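Local coordinates for hypothetical protein aq_1956 (Aquifex aeolicus, PDB 2YVT) that is of unknown function but belongs to the calcineurin-like metallophosphoesterase superfamily and so probably resembles enzymes that hydrolyse phosphate esters with bound metal ions, at residues V8-N13 and A245-T250; L36-N41 and V90-V95; K223-V228 and H252-E257. All coordinates share one frame; numbering follows the deposited sequence.

Contact 1. Residues V8-N13 and A245-T250; sequences VLAIKN and AFLDLT
In the six-stranded sheet of this calcineurin-like fold, the N-terminal strand 7-12 is joined by strand 243-248 from near the other end of the chain, and Val8, Leu9 and Ala10 pair antiparallel with Leu247, Phe246 and Ala245. Val8 and Leu247 form a hydrogen-bonded pair: Val8 N gives to Leu247 O and Leu247 N to Val8 O, each at 2.7 Å and in the carbonyl plane. Ala10 and Ala245 repeat the exchange, Ala10 N to Ala245 O and Ala245 N to Ala10 O, at 2.9 Å. Between them lies the non-hydrogen-bonded pair Leu9-Phe246; beside it Phe246 CA comes 3.3 Å from Val8 O in a CA-H...O contact. With CG anti to the backbone N (chi1 -157°), the Phe246 ring leans over the partner strand: Val8 O sits above one ring face, displaced toward the rim, and Leu9 CB lies 4.0 Å from Phe246 CD1, obliquely to the ring. Helix 21-31 packs on this side through Leu24, Val27 and Ile28 against Leu9, and Lys31 touches Phe246. A serine in place of Phe246 would probably leave Leu9 CB and Val8 O without their ring cover and open a gap beside that helix. On the other face, Leu247 CD1 reaches back to Val8 O at 3.6 Å, while Val8 CG2 meets Leu249 CD1 at 4.0 Å. Every touching residue is buried, so the four N-H groups and carbonyls probably find their partners in each other rather than in solvent.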
ATOM      1  N   VAL A   8       7.661 -10.282  -8.556  1.00 11.73           N
ATOM      2  CA  VAL A   8       7.040  -9.532  -7.463  1.00 10.44           C
ATOM      3  C   VAL A   8       5.745 -10.218  -7.055  1.00 10.64           C
ATOM      4  O   VAL A   8       4.898 -10.498  -7.905  1.00 10.95           O
ATOM      5  CB  VAL A   8       6.702  -8.066  -7.893  1.00 10.19           C
ATOM      6  CG1 VAL A   8       6.099  -7.282  -6.730  1.00 11.57           C
ATOM      7  CG2 VAL A   8       7.939  -7.353  -8.440  1.00 11.87           C
ATOM      8  N   LEU A   9       5.609 -10.518  -5.765  1.00 10.64           N
ATOM      9  CA  LEU A   9       4.331 -10.988  -5.215  1.00 10.57           C
ATOM     10  C   LEU A   9       3.731  -9.811  -4.461  1.00 10.18           C
ATOM     11  O   LEU A   9       4.370  -9.276  -3.558  1.00  9.61           O
ATOM     12  CB  LEU A   9       4.539 -12.177  -4.263  1.00 12.61           C
ATOM     13  CG  LEU A   9       3.319 -12.988  -3.768  1.00 14.76           C
ATOM     14  CD1 LEU A   9       3.821 -14.205  -2.988  1.00 17.04           C
ATOM     15  CD2 LEU A   9       2.334 -12.210  -2.909  1.00 18.53           C
ATOM     16  N   ALA A  10       2.512  -9.414  -4.823  1.00  8.92           N
ATOM     17  CA  ALA A  10       1.855  -8.275  -4.165  1.00  8.20           C
ATOM     18  C   ALA A  10       0.516  -8.659  -3.564  1.00  8.98           C
ATOM     19  O   ALA A  10      -0.259  -9.396  -4.174  1.00  9.13           O
ATOM     20  CB  ALA A  10       1.677  -7.114  -5.149  1.00  8.81           C
ATOM     21  N   ILE A  11       0.259  -8.146  -2.362  1.00  7.32           N
ATOM     22  CA  ILE A  11      -1.060  -8.233  -1.732  1.00  8.27           C
ATOM     23  C   ILE A  11      -1.513  -6.841  -1.289  1.00  8.44           C
ATOM     24  O   ILE A  11      -0.707  -5.906  -1.203  1.00  7.98           O
ATOM     25  CB  ILE A  11      -1.074  -9.205  -0.513  1.00  8.67           C
ATOM     26  CG1 ILE A  11      -0.204  -8.669   0.640  1.00  9.24           C
ATOM     27  CG2 ILE A  11      -0.663 -10.610  -0.950  1.00  9.83           C
ATOM     28  CD1 ILE A  11      -0.360  -9.465   1.941  1.00  9.58           C
ATOM     29  N   LYS A  12      -2.805  -6.707  -1.008  1.00  7.21           N
ATOM     30  CA  LYS A  12      -3.351  -5.465  -0.459  1.00  8.59           C
ATOM     31  C   LYS A  12      -4.444  -5.779   0.549  1.00  7.92           C
ATOM     32  O   LYS A  12      -5.051  -6.856   0.498  1.00  9.14           O
ATOM     33  CB  LYS A  12      -3.846  -4.511  -1.564  1.00  9.57           C
ATOM     34  CG  LYS A  12      -5.065  -4.974  -2.393  1.00 11.69           C
ATOM     35  CD  LYS A  12      -6.369  -4.410  -1.866  1.00 12.06           C
ATOM     36  CE  LYS A  12      -7.559  -4.864  -2.711  1.00  9.77           C
ATOM     37  NZ  LYS A  12      -7.889  -3.876  -3.791  1.00 10.86           N
ATOM     38  N   ASN A  13      -4.683  -4.838   1.458  1.00  8.50           N
ATOM     39  CA  ASN A  13      -5.675  -5.001   2.526  1.00  7.46           C
ATOM     40  C   ASN A  13      -5.426  -6.267   3.345  1.00  7.85           C
ATOM     41  O   ASN A  13      -6.292  -7.144   3.456  1.00  9.84           O
ATOM     42  CB  ASN A  13      -7.110  -4.951   1.972  1.00  8.65           C
ATOM     43  CG  ASN A  13      -7.577  -3.532   1.679  1.00  9.35           C
ATOM     44  OD1 ASN A  13      -7.120  -2.566   2.304  1.00 11.04           O
ATOM     45  ND2 ASN A  13      -8.516  -3.403   0.745  1.00 11.01           N
ATOM     46  N   ALA A 245      -1.302 -10.814  -6.438  1.00  9.85           N
ATOM     47  CA  ALA A 245      -0.806 -10.665  -7.807  1.00 10.60           C
ATOM     48  C   ALA A 245       0.629 -11.147  -7.882  1.00 11.03           C
ATOM     49  O   ALA A 245       1.376 -11.039  -6.910  1.00 10.40           O
ATOM     50  CB  ALA A 245      -0.888  -9.222  -8.256  1.00 12.08           C
ATOM     51  N   PHE A 246       1.009 -11.679  -9.042  1.00 11.34           N
ATOM     52  CA  PHE A 246       2.376 -12.104  -9.265  1.00 13.40           C
ATOM     53  C   PHE A 246       2.867 -11.485 -10.568  1.00 14.59           C
ATOM     54  O   PHE A 246       2.269 -11.692 -11.628  1.00 15.28           O
ATOM     55  CB  PHE A 246       2.475 -13.637  -9.290  1.00 15.71           C
ATOM     56  CG  PHE A 246       3.847 -14.151  -8.972  1.00 16.89           C
ATOM     57  CD1 PHE A 246       4.249 -14.344  -7.652  1.00 17.61           C
ATOM     58  CD2 PHE A 246       4.745 -14.430  -9.992  1.00 17.92           C
ATOM     59  CE1 PHE A 246       5.531 -14.812  -7.356  1.00 18.17           C
ATOM     60  CE2 PHE A 246       6.034 -14.905  -9.704  1.00 18.63           C
ATOM     61  CZ  PHE A 246       6.421 -15.092  -8.388  1.00 17.66           C
ATOM     62  N   LEU A 247       3.941 -10.703 -10.474  1.00 13.89           N
ATOM     63  CA  LEU A 247       4.445  -9.918 -11.592  1.00 16.17           C
ATOM     64  C   LEU A 247       5.850 -10.386 -11.946  1.00 16.32           C
ATOM     65  O   LEU A 247       6.662 -10.642 -11.065  1.00 17.50           O
ATOM     66  CB  LEU A 247       4.482  -8.421 -11.240  1.00 17.63           C
ATOM     67  CG  LEU A 247       3.255  -7.623 -10.767  1.00 18.74           C
ATOM     68  CD1 LEU A 247       2.832  -7.942  -9.336  1.00 20.39           C
ATOM     69  CD2 LEU A 247       3.551  -6.139 -10.881  1.00 18.80           C
ATOM     70  N   ASP A 248       6.123 -10.515 -13.239  1.00 16.33           N
ATOM     71  CA  ASP A 248       7.482 -10.670 -13.712  1.00 16.45           C
ATOM     72  C   ASP A 248       7.839  -9.397 -14.478  1.00 16.45           C
ATOM     73  O   ASP A 248       7.339  -9.165 -15.577  1.00 16.85           O
ATOM     74  CB  ASP A 248       7.612 -11.908 -14.609  1.00 20.36           C
ATOM     75  CG  ASP A 248       9.047 -12.189 -15.010  1.00 23.77           C
ATOM     76  OD1 ASP A 248       9.838 -11.228 -15.093  1.00 24.60           O
ATOM     77  OD2 ASP A 248       9.396 -13.378 -15.230  1.00 26.28           O
ATOM     78  N   LEU A 249       8.686  -8.566 -13.878  1.00 15.64           N
ATOM     79  CA  LEU A 249       9.029  -7.268 -14.456  1.00 15.95           C
ATOM     80  C   LEU A 249       9.954  -7.386 -15.656  1.00 16.67           C
ATOM     81  O   LEU A 249      10.058  -6.450 -16.452  1.00 18.07           O
ATOM     82  CB  LEU A 249       9.659  -6.353 -13.405  1.00 17.17           C
ATOM     83  CG  LEU A 249       8.829  -6.085 -12.142  1.00 19.33           C
ATOM     84  CD1 LEU A 249       9.541  -5.062 -11.270  1.00 20.41           C
ATOM     85  CD2 LEU A 249       7.423  -5.624 -12.486  1.00 21.26           C
ATOM     86  N   THR A 250      10.629  -8.526 -15.781  1.00 15.89           N
ATOM     87  CA  THR A 250      11.555  -8.722 -16.894  1.00 17.48           C
ATOM     88  C   THR A 250      10.799  -8.959 -18.194  1.00 18.24           C
ATOM     89  O   THR A 250      11.102  -8.340 -19.219  1.00 18.37           O
ATOM     90  CB  THR A 250      12.535  -9.868 -16.610  1.00 17.62           C
ATOM     91  OG1 THR A 250      13.274  -9.555 -15.422  1.00 18.04           O
ATOM     92  CG2 THR A 250      13.519 -10.050 -17.776  1.00 18.94           C
TER

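Contact 2. Residues L36-N41 and V90-V95; sequences LVVVGN and VKTFVV
A beta-alpha-beta crossover joins strand 35-39 to strand 91-95, parallel neighbours in the sheet that are linked in the chain through helices 46-57 and 65-86. Leu36, Val37, Val38 and Val39 stand opposite Thr92, Phe93, Val94 and Val95. The backbone bonds come first. Leu36 N binds Lys91 O, and Leu36 O receives Phe93 N at 2.9 Å; Val38 follows suit with Phe93 O and Val95 N. Gly40 N, just past the strand, adds a more bent bond (143°) to Val95 O at 2.8 Å. CA-H...O contacts fill in between, the shortest from Thr92 CA to Leu36 O at 3.1 Å.

Apolar contacts gather on the face bearing Leu36 and Val38. Leu36 and Thr92 run alongside each other off the same face, with Leu36 CD2 4.0 Å from Thr92 CG2, and Val90 CG1 packs on Leu36 CB at the start of the pairing. Val37, Val39 and Val95, on the reverse face, meet Ile179 of strand 175-180 in the other sheet. A side-chain hydrogen bond lies within 90-95: with OG1 beside its own backbone N (chi1 -57°), Thr92 turns back to Val90, and OG1 gives its proton to Val90 O at 2.7 Å, arriving from above the carbonyl plane.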
ATOM      1  N   LEU A  36       8.408  -9.035  -2.074  1.00  9.93           N
ATOM      2  CA  LEU A  36       7.041  -9.065  -1.590  1.00  9.60           C
ATOM      3  C   LEU A  36       6.597  -7.628  -1.375  1.00  9.90           C
ATOM      4  O   LEU A  36       7.307  -6.839  -0.740  1.00 10.01           O
ATOM      5  CB  LEU A  36       6.964  -9.844  -0.270  1.00  9.71           C
ATOM      6  CG  LEU A  36       5.646  -9.804   0.509  1.00  9.83           C
ATOM      7  CD1 LEU A  36       4.502 -10.463  -0.271  1.00 10.97           C
ATOM      8  CD2 LEU A  36       5.839 -10.481   1.852  1.00 10.96           C
ATOM      9  N   VAL A  37       5.439  -7.279  -1.923  1.00  8.40           N
ATOM     10  CA  VAL A  37       4.859  -5.956  -1.707  1.00  8.49           C
ATOM     11  C   VAL A  37       3.580  -6.116  -0.906  1.00  8.35           C
ATOM     12  O   VAL A  37       2.678  -6.851  -1.309  1.00  9.08           O
ATOM     13  CB  VAL A  37       4.566  -5.229  -3.048  1.00  8.05           C
ATOM     14  CG1 VAL A  37       3.750  -3.959  -2.814  1.00  9.32           C
ATOM     15  CG2 VAL A  37       5.867  -4.888  -3.757  1.00  8.54           C
ATOM     16  N   VAL A  38       3.511  -5.442   0.240  1.00  7.37           N
ATOM     17  CA  VAL A  38       2.288  -5.441   1.051  1.00  7.76           C
ATOM     18  C   VAL A  38       1.739  -4.025   1.051  1.00  8.04           C
ATOM     19  O   VAL A  38       2.358  -3.116   1.614  1.00  8.04           O
ATOM     20  CB  VAL A  38       2.527  -5.895   2.513  1.00  7.91           C
ATOM     21  CG1 VAL A  38       1.209  -5.961   3.258  1.00  9.17           C
ATOM     22  CG2 VAL A  38       3.220  -7.269   2.553  1.00  8.34           C
ATOM     23  N   VAL A  39       0.599  -3.837   0.384  1.00  8.18           N
ATOM     24  CA  VAL A  39      -0.096  -2.554   0.414  1.00  8.48           C
ATOM     25  C   VAL A  39      -1.130  -2.625   1.531  1.00  8.10           C
ATOM     26  O   VAL A  39      -1.747  -3.677   1.748  1.00  8.37           O
ATOM     27  CB  VAL A  39      -0.802  -2.245  -0.935  1.00  7.84           C
ATOM     28  CG1 VAL A  39      -1.405  -0.829  -0.919  1.00  8.57           C
ATOM     29  CG2 VAL A  39       0.167  -2.401  -2.106  1.00  9.59           C
ATOM     30  N   GLY A  40      -1.311  -1.521   2.254  1.00  8.38           N
ATOM     31  CA  GLY A  40      -2.326  -1.470   3.293  1.00  8.76           C
ATOM     32  C   GLY A  40      -3.732  -1.661   2.723  1.00  8.55           C
ATOM     33  O   GLY A  40      -3.910  -1.763   1.509  1.00  8.45           O
ATOM     34  N   ASN A  41      -4.746  -1.700   3.581  1.00  8.55           N
ATOM     35  CA  ASN A  41      -4.616  -1.535   5.016  1.00  8.42           C
ATOM     36  C   ASN A  41      -3.987  -2.710   5.732  1.00  7.90           C
ATOM     37  O   ASN A  41      -4.350  -3.866   5.489  1.00  9.30           O
ATOM     38  CB  ASN A  41      -6.003  -1.297   5.594  1.00  9.02           C
ATOM     39  CG  ASN A  41      -6.653  -0.086   4.983  1.00 10.47           C
ATOM     40  OD1 ASN A  41      -7.660  -0.172   4.232  1.00 14.35           O
ATOM     41  ND2 ASN A  41      -6.053   1.049   5.237  1.00  8.12           N
ATOM     42  N   VAL A  90      11.546 -12.640   2.763  1.00 10.81           N
ATOM     43  CA  VAL A  90      11.693 -12.044   1.430  1.00 11.39           C
ATOM     44  C   VAL A  90      12.001 -10.547   1.553  1.00 10.56           C
ATOM     45  O   VAL A  90      11.567  -9.904   2.508  1.00 10.27           O
ATOM     46  CB  VAL A  90      10.365 -12.212   0.619  1.00 12.85           C
ATOM     47  CG1 VAL A  90      10.567 -11.896  -0.863  1.00 15.35           C
ATOM     48  CG2 VAL A  90       9.790 -13.613   0.797  1.00 15.91           C
ATOM     49  N   LYS A  91      12.762  -9.988   0.607  1.00 10.14           N
ATOM     50  CA  LYS A  91      12.851  -8.527   0.503  1.00 10.61           C
ATOM     51  C   LYS A  91      11.433  -7.991   0.344  1.00 10.41           C
ATOM     52  O   LYS A  91      10.704  -8.420  -0.544  1.00 11.28           O
ATOM     53  CB  LYS A  91      13.713  -8.099  -0.691  1.00 11.95           C
ATOM     54  CG  LYS A  91      13.788  -6.579  -0.883  1.00 13.45           C
ATOM     55  CD  LYS A  91      14.605  -5.907   0.218  1.00 17.05           C
ATOM     56  CE  LYS A  91      14.401  -4.396   0.232  1.00 19.18           C
ATOM     57  NZ  LYS A  91      13.280  -3.999   1.157  1.00 16.89           N
ATOM     58  N   THR A  92      11.044  -7.062   1.211  1.00  9.05           N
ATOM     59  CA  THR A  92       9.643  -6.663   1.318  1.00 10.40           C
ATOM     60  C   THR A  92       9.507  -5.153   1.356  1.00  9.00           C
ATOM     61  O   THR A  92      10.251  -4.481   2.085  1.00 11.76           O
ATOM     62  CB  THR A  92       9.006  -7.258   2.599  1.00 10.07           C
ATOM     63  OG1 THR A  92       9.138  -8.684   2.578  1.00 11.08           O
ATOM     64  CG2 THR A  92       7.524  -6.906   2.707  1.00 11.12           C
ATOM     65  N   PHE A  93       8.566  -4.628   0.571  1.00  9.17           N
ATOM     66  CA  PHE A  93       8.182  -3.227   0.656  1.00  8.23           C
ATOM     67  C   PHE A  93       6.766  -3.152   1.196  1.00  9.53           C
ATOM     68  O   PHE A  93       5.887  -3.890   0.751  1.00  9.32           O
ATOM     69  CB  PHE A  93       8.246  -2.549  -0.715  1.00  9.84           C
ATOM     70  CG  PHE A  93       9.628  -2.460  -1.279  1.00  9.77           C
ATOM     71  CD1 PHE A  93      10.597  -1.682  -0.653  1.00 11.03           C
ATOM     72  CD2 PHE A  93       9.965  -3.163  -2.427  1.00 11.46           C
ATOM     73  CE1 PHE A  93      11.885  -1.588  -1.174  1.00 11.46           C
ATOM     74  CE2 PHE A  93      11.251  -3.086  -2.958  1.00 12.90           C
ATOM     75  CZ  PHE A  93      12.214  -2.296  -2.328  1.00 11.94           C
ATOM     76  N   VAL A  94       6.564  -2.263   2.160  1.00  7.80           N
ATOM     77  CA  VAL A  94       5.271  -2.078   2.813  1.00  8.28           C
ATOM     78  C   VAL A  94       4.842  -0.627   2.627  1.00  8.23           C
ATOM     79  O   VAL A  94       5.628   0.283   2.861  1.00  8.80           O
ATOM     80  CB  VAL A  94       5.365  -2.396   4.326  1.00  8.80           C
ATOM     81  CG1 VAL A  94       4.033  -2.123   5.027  1.00  9.48           C
ATOM     82  CG2 VAL A  94       5.807  -3.850   4.549  1.00  9.92           C
ATOM     83  N   VAL A  95       3.588  -0.422   2.219  1.00  7.08           N
ATOM     84  CA  VAL A  95       3.036   0.924   2.015  1.00  7.17           C
ATOM     85  C   VAL A  95       1.733   1.027   2.824  1.00  7.04           C
ATOM     86  O   VAL A  95       0.847   0.202   2.649  1.00  8.31           O
ATOM     87  CB  VAL A  95       2.785   1.204   0.514  1.00  7.43           C
ATOM     88  CG1 VAL A  95       2.118   2.559   0.323  1.00  9.47           C
ATOM     89  CG2 VAL A  95       4.103   1.124  -0.258  1.00  9.14           C
TER

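Contact 3. Residues K223-V228 and H252-E257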
ATOM      1  N   LYS A 223      -9.615  -4.624  -8.326  1.00 10.73           N
ATOM      2  CA  LYS A 223      -8.921  -5.855  -8.699  1.00 11.81           C
ATOM      3  C   LYS A 223      -8.768  -5.886 -10.200  1.00 12.13           C
ATOM      4  O   LYS A 223      -9.753  -5.772 -10.933  1.00 13.02           O
ATOM      5  CB  LYS A 223      -9.686  -7.108  -8.254  1.00 12.15           C
ATOM      6  CG  LYS A 223      -8.991  -8.417  -8.668  1.00 13.53           C
ATOM      7  CD  LYS A 223      -9.753  -9.643  -8.193  1.00 16.35           C
ATOM      8  CE  LYS A 223     -11.131  -9.737  -8.834  1.00 19.43           C
ATOM      9  NZ  LYS A 223     -11.080 -10.100 -10.281  1.00 23.43           N
ATOM     10  N   GLY A 224      -7.538  -6.064 -10.659  1.00 10.70           N
ATOM     11  CA  GLY A 224      -7.303  -6.191 -12.088  1.00 11.94           C
ATOM     12  C   GLY A 224      -5.973  -5.628 -12.495  1.00 11.75           C
ATOM     13  O   GLY A 224      -5.162  -5.237 -11.657  1.00 10.86           O
ATOM     14  N   HIS A 225      -5.753  -5.607 -13.802  1.00 12.08           N
ATOM     15  CA  HIS A 225      -4.594  -4.934 -14.358  1.00 12.60           C
ATOM     16  C   HIS A 225      -5.002  -4.296 -15.672  1.00 13.33           C
ATOM     17  O   HIS A 225      -5.806  -4.856 -16.437  1.00 14.55           O
ATOM     18  CB  HIS A 225      -3.403  -5.887 -14.516  1.00 15.28           C
ATOM     19  CG  HIS A 225      -3.609  -6.951 -15.544  1.00 17.92           C
ATOM     20  ND1 HIS A 225      -4.305  -8.112 -15.287  1.00 20.29           N
ATOM     21  CD2 HIS A 225      -3.223  -7.023 -16.841  1.00 18.65           C
ATOM     22  CE1 HIS A 225      -4.333  -8.858 -16.377  1.00 20.41           C
ATOM     23  NE2 HIS A 225      -3.688  -8.217 -17.336  1.00 21.14           N
ATOM     24  N   GLU A 226      -4.469  -3.104 -15.910  1.00 11.84           N
ATOM     25  CA  GLU A 226      -4.803  -2.348 -17.111  1.00 12.42           C
ATOM     26  C   GLU A 226      -3.826  -1.204 -17.291  1.00 13.42           C
ATOM     27  O   GLU A 226      -3.118  -0.823 -16.347  1.00 13.95           O
ATOM     28  CB  GLU A 226      -6.233  -1.796 -17.027  1.00 12.50           C
ATOM     29  CG  GLU A 226      -6.454  -0.750 -15.935  1.00 13.46           C
ATOM     30  CD  GLU A 226      -7.921  -0.446 -15.737  1.00 14.09           C
ATOM     31  OE1 GLU A 226      -8.494   0.282 -16.583  1.00 16.93           O
ATOM     32  OE2 GLU A 226      -8.503  -0.946 -14.751  1.00 13.65           O
ATOM     33  N   LEU A 227      -3.794  -0.658 -18.503  1.00 15.46           N
ATOM     34  CA  LEU A 227      -2.990   0.527 -18.784  1.00 17.48           C
ATOM     35  C   LEU A 227      -3.702   1.797 -18.338  1.00 16.99           C
ATOM     36  O   LEU A 227      -4.880   2.004 -18.643  1.00 17.98           O
ATOM     37  CB  LEU A 227      -2.647   0.600 -20.278  1.00 19.50           C
ATOM     38  CG  LEU A 227      -1.222   0.272 -20.738  1.00 22.60           C
ATOM     39  CD1 LEU A 227      -0.677  -1.025 -20.155  1.00 23.92           C
ATOM     40  CD2 LEU A 227      -1.159   0.251 -22.266  1.00 21.87           C
ATOM     41  N   VAL A 228      -2.995   2.631 -17.580  1.00 15.87           N
ATOM     42  CA  VAL A 228      -3.460   3.985 -17.301  1.00 15.77           C
ATOM     43  C   VAL A 228      -2.357   4.877 -17.849  1.00 16.52           C
ATOM     44  O   VAL A 228      -1.225   4.856 -17.363  1.00 16.35           O
ATOM     45  CB  VAL A 228      -3.716   4.223 -15.786  1.00 15.42           C
ATOM     46  CG1 VAL A 228      -4.073   5.693 -15.505  1.00 16.97           C
ATOM     47  CG2 VAL A 228      -4.810   3.281 -15.275  1.00 16.31           C
ATOM     48  N   HIS A 252       7.331  -8.707 -18.328  1.00 22.73           N
ATOM     49  CA  HIS A 252       6.017  -8.065 -18.192  1.00 25.70           C
ATOM     50  C   HIS A 252       4.865  -9.077 -18.185  1.00 25.55           C
ATOM     51  O   HIS A 252       3.838  -8.881 -18.845  1.00 27.42           O
ATOM     52  CB  HIS A 252       5.813  -6.968 -19.246  1.00 28.28           C
ATOM     53  CG  HIS A 252       6.422  -5.656 -18.865  1.00 31.16           C
ATOM     54  ND1 HIS A 252       7.780  -5.429 -18.907  1.00 32.15           N
ATOM     55  CD2 HIS A 252       5.861  -4.505 -18.424  1.00 32.26           C
ATOM     56  CE1 HIS A 252       8.029  -4.192 -18.516  0.50 32.61           C
ATOM     57  NE2 HIS A 252       6.883  -3.612 -18.209  1.00 32.52           N
ATOM     58  N   LYS A 253       5.053 -10.158 -17.436  1.00 23.34           N
ATOM     59  CA  LYS A 253       3.996 -11.131 -17.199  1.00 23.55           C
ATOM     60  C   LYS A 253       3.248 -10.701 -15.935  1.00 21.46           C
ATOM     61  O   LYS A 253       3.869 -10.467 -14.903  1.00 19.90           O
ATOM     62  CB  LYS A 253       4.587 -12.535 -17.024  1.00 24.36           C
ATOM     63  CG  LYS A 253       5.304 -13.087 -18.261  1.00 26.67           C
ATOM     64  CD  LYS A 253       5.706 -14.539 -18.051  1.00 26.46           C
ATOM     65  CE  LYS A 253       6.512 -15.068 -19.224  1.00 28.85           C
ATOM     66  NZ  LYS A 253       6.954 -16.475 -19.004  1.00 30.57           N
ATOM     67  N   ILE A 254       1.927 -10.568 -16.029  1.00 20.93           N
ATOM     68  CA  ILE A 254       1.107 -10.202 -14.873  1.00 20.88           C
ATOM     69  C   ILE A 254       0.027 -11.257 -14.669  1.00 20.06           C
ATOM     70  O   ILE A 254      -0.724 -11.568 -15.597  1.00 20.19           O
ATOM     71  CB  ILE A 254       0.413  -8.815 -15.032  1.00 22.77           C
ATOM     72  CG1 ILE A 254       1.351  -7.755 -15.645  1.00 24.48           C
ATOM     73  CG2 ILE A 254      -0.205  -8.371 -13.696  1.00 23.83           C
ATOM     74  CD1 ILE A 254       2.549  -7.341 -14.784  1.00 25.30           C
ATOM     75  N   LYS A 255      -0.034 -11.810 -13.459  1.00 18.36           N
ATOM     76  CA  LYS A 255      -1.034 -12.817 -13.121  1.00 19.93           C
ATOM     77  C   LYS A 255      -1.767 -12.416 -11.850  1.00 17.66           C
ATOM     78  O   LYS A 255      -1.144 -12.084 -10.844  1.00 17.44           O
ATOM     79  CB  LYS A 255      -0.386 -14.193 -12.927  1.00 21.09           C
ATOM     80  CG  LYS A 255       0.324 -14.758 -14.157  1.00 23.99           C
ATOM     81  CD  LYS A 255       1.076 -16.037 -13.811  1.00 24.63           C
ATOM     82  CE  LYS A 255       1.665 -16.716 -15.047  1.00 28.54           C
ATOM     83  NZ  LYS A 255       0.615 -17.297 -15.932  1.00 30.10           N
ATOM     84  N   LEU A 256      -3.092 -12.425 -11.906  1.00 15.01           N
ATOM     85  CA  LEU A 256      -3.897 -12.253 -10.702  1.00 15.61           C
ATOM     86  C   LEU A 256      -4.361 -13.625 -10.266  1.00 15.60           C
ATOM     87  O   LEU A 256      -5.078 -14.308 -10.999  1.00 17.39           O
ATOM     88  CB  LEU A 256      -5.070 -11.313 -10.954  1.00 17.07           C
ATOM     89  CG  LEU A 256      -4.785  -9.817 -10.748  1.00 20.93           C
ATOM     90  CD1 LEU A 256      -3.494  -9.342 -11.414  1.00 22.97           C
ATOM     91  CD2 LEU A 256      -5.962  -9.051 -11.264  1.00 22.22           C
ATOM     92  N   GLU A 257      -3.920 -14.032  -9.081  1.00 14.75           N
ATOM     93  CA  GLU A 257      -4.124 -15.395  -8.612  1.00 16.05           C
ATOM     94  C   GLU A 257      -4.869 -15.420  -7.288  1.00 14.01           C
ATOM     95  O   GLU A 257      -5.140 -14.372  -6.679  1.00 12.60           O
ATOM     96  CB  GLU A 257      -2.782 -16.134  -8.486  1.00 20.31           C
ATOM     97  CG  GLU A 257      -1.743 -15.738  -9.537  1.00 25.25           C
ATOM     98  CD  GLU A 257      -0.854 -16.882  -9.964  1.00 28.90           C
ATOM     99  OE1 GLU A 257      -1.384 -17.973 -10.257  1.00 32.06           O
ATOM    100  OE2 GLU A 257       0.376 -16.675 -10.041  1.00 31.02           O
TER
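Lys223 and Leu256 begin a surface contact in which two strands from different sheets of the calcineurin-like fold meet through side chains, their axes 7.9 Å apart at closest. The aliphatic part of Lys223 passes across the end of the leucine, its CG 4.0 Å from Leu256 CD2, before the chain bends at its last two torsions. At Gly224 the same methyl presses on bare backbone: Leu256 CD2 lies 3.3 Å from Gly224 CA and 3.4 Å from Gly224 N. The glycine backbone angles (phi 148°, psi -174°) would jam a side chain against the preceding carbonyl oxygen. His225 then turns toward the partner strand, with CG held between the backbone N and the carbonyl carbon (chi1 67°). Its imidazole lies with one face under Ile254 CG2, which stands 4.1 Å from His225 CG. Leu256 CD1 comes obliquely to the ring, also 4.1 Å from His225 ND1; CD2 of this leucine thus serves Lys223 and Gly224, and CD1 His225. Further along, Glu226 faces elsewhere and accepts from the backbone N atoms of Glu187, Phe188 and Val189. Within its own sheet, strand 224-228 pairs antiparallel with strand 231-235, whose Val234 also touches Ile254, while strand 253-258 is the outermost strand of the other sheet and pairs with strand 243-248.

How the contacts relate
All three contacts reach the six-stranded sheet, whose order runs 120-122, 91-95, 35-39, 7-12, 243-248, 253-258. Contacts 1 and 2, with centres about 10 Å apart, are separated by one strand pairing, that of 7-12 with 35-39; along the chain contact 2 is nested within the loop that contact 1 closes. Contact 3 is centred about 9 Å from contact 1 and interleaves with it in sequence (8-13, 223-228, 245-250, 252-257). It leads from the sheet edge to the second sheet. Contacts 2 and 3, centred about 17 Å apart, do not touch. Strands from near both chain ends thus belong to one sheet, 7-12 within it and 253-258 at its edge, consistent with a two-sheet metallophosphoesterase core.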